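Local coordinates for alpha-amylase inhibitor 0.19 (Triticum aestivum, PDB 1HSS), which inhibits alpha-amylase as a secreted, disulfide-bonded homodimer of the cereal trypsin/alpha-amylase inhibitor family and is a wheat allergen, at residues Val14-Ala19 / Leu57-Asp62. Numbering follows the deposited sequence.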
# COMPACT_ATOMS: atom_id res chain seq x y z
N VAL A 14 2.58 23.37 0.59
CA VAL A 14 2.57 23.02 2.01
C VAL A 14 1.52 23.91 2.71
O VAL A 14 1.27 25.03 2.27
CB VAL A 14 3.99 23.22 2.64
CG1 VAL A 14 3.89 23.46 4.13
CG2 VAL A 14 4.83 22.00 2.39
N PRO A 15 0.76 23.34 3.67
CA PRO A 15 0.74 21.95 4.13
C PRO A 15 0.38 20.96 3.04
O PRO A 15 -0.41 21.27 2.16
CB PRO A 15 -0.29 21.95 5.25
CG PRO A 15 -1.16 23.09 4.94
CD PRO A 15 -0.25 24.14 4.38
N ALA A 16 1.10 19.85 3.02
CA ALA A 16 1.10 18.94 1.89
C ALA A 16 -0.22 18.16 1.83
O ALA A 16 -0.82 17.89 2.86
CB ALA A 16 2.30 17.99 1.98
N LEU A 17 -0.75 18.00 0.62
CA LEU A 17 -1.88 17.08 0.38
C LEU A 17 -3.01 17.16 1.41
O LEU A 17 -3.39 16.15 2.01
CB LEU A 17 -1.37 15.64 0.31
CG LEU A 17 -0.17 15.44 -0.60
CD1 LEU A 17 0.35 14.05 -0.46
CD2 LEU A 17 -0.55 15.73 -2.02
N PRO A 18 -3.66 18.33 1.51
CA PRO A 18 -4.81 18.52 2.41
C PRO A 18 -5.90 17.47 2.22
O PRO A 18 -6.48 16.98 3.19
CB PRO A 18 -5.31 19.91 2.05
CG PRO A 18 -4.14 20.59 1.48
CD PRO A 18 -3.39 19.54 0.73
N ALA A 19 -6.15 17.10 0.97
CA ALA A 19 -7.23 16.18 0.62
C ALA A 19 -6.90 14.75 1.00
O ALA A 19 -7.78 13.91 1.09
CB ALA A 19 -7.50 16.26 -0.84
N LEU A 57 4.01 13.06 0.44
CA LEU A 57 3.39 12.17 1.42
C LEU A 57 4.15 12.15 2.76
O LEU A 57 3.53 12.16 3.82
CB LEU A 57 3.29 10.74 0.86
CG LEU A 57 2.11 10.49 -0.07
CD1 LEU A 57 2.32 9.23 -0.86
CD2 LEU A 57 0.83 10.41 0.72
N TYR A 58 5.48 12.11 2.71
CA TYR A 58 6.31 12.20 3.92
C TYR A 58 6.03 13.48 4.71
O TYR A 58 5.77 13.44 5.92
CB TYR A 58 7.78 12.14 3.51
CG TYR A 58 8.70 11.81 4.63
CD1 TYR A 58 9.14 12.80 5.49
CD2 TYR A 58 9.12 10.52 4.83
CE1 TYR A 58 10.00 12.50 6.55
CE2 TYR A 58 9.97 10.21 5.88
CZ TYR A 58 10.41 11.20 6.74
OH TYR A 58 11.26 10.91 7.80
N SER A 59 6.02 14.61 4.00
CA SER A 59 5.70 15.92 4.55
C SER A 59 4.33 15.95 5.21
O SER A 59 4.16 16.52 6.28
CB SER A 59 5.75 16.99 3.43
OG SER A 59 5.33 18.26 3.87
N MET A 60 3.32 15.41 4.52
CA MET A 60 1.96 15.30 5.06
C MET A 60 1.89 14.52 6.38
O MET A 60 1.35 15.02 7.36
CB MET A 60 1.04 14.63 4.04
CG MET A 60 -0.40 14.49 4.49
SD MET A 60 -1.33 13.22 3.58
CE MET A 60 -0.59 11.84 4.21
N LEU A 61 2.46 13.31 6.40
CA LEU A 61 2.50 12.43 7.57
C LEU A 61 3.23 13.07 8.74
O LEU A 61 2.81 12.93 9.88
CB LEU A 61 3.20 11.12 7.21
CG LEU A 61 3.24 10.11 8.33
CD1 LEU A 61 1.81 9.76 8.70
CD2 LEU A 61 4.02 8.89 7.90
N ASP A 62 4.37 13.68 8.45
CA ASP A 62 5.15 14.39 9.45
C ASP A 62 4.35 15.55 10.07
O ASP A 62 4.22 15.64 11.29
CB ASP A 62 6.45 14.90 8.80
CG ASP A 62 7.40 15.54 9.80
OD1 ASP A 62 8.05 14.81 10.58
OD2 ASP A 62 7.51 16.79 9.79
O HOH W 1 2.99 19.51 5.12
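In the disulfide-bonded helical fold of the cereal trypsin/alpha-amylase inhibitors, the loop leading into helix 20-27 packs against one side of helix 53-67 at Ala16, Leu17, Ser59 and Met60. The contact illustrates how an irregular segment can be fitted to a helix without any direct hydrogen bond between the two. Ala16 brings its backbone close to the helix, with its CA 4.9 Å from the CA of Met60. Its methyl CB lies against the hydroxyl of Ser59, 3.6 Å from OG, and against the base of the Met60 side chain, 4.1 Å from CB. Met60 reaches along the loop: CG passes Ala16 O, and the extended chi1 (-179°) and chi2 (-160°) carry SD out to Leu17, 4.1 Å from its CB; the bend at chi3 (71°) turns only the terminal CE. The same side chain touches Cys20, Arg21 and Leu24 of helix 20-27, while Arg21 NH1 supplies a hydrogen bond to Ala16 O. CD1 of Leu17 comes obliquely against the branched end of Leu57, 3.9 Å from its CD2 and also close to CG and the backbone N, and Leu45 and Ile48 also touch Leu17. At the more open margin, where Val14 CG2 comes near Ser59 OG, a water joins the segments, accepting from Ala16 N at 2.8 Å and hydrogen-bonding to Ser59 OG at 2.9 Å.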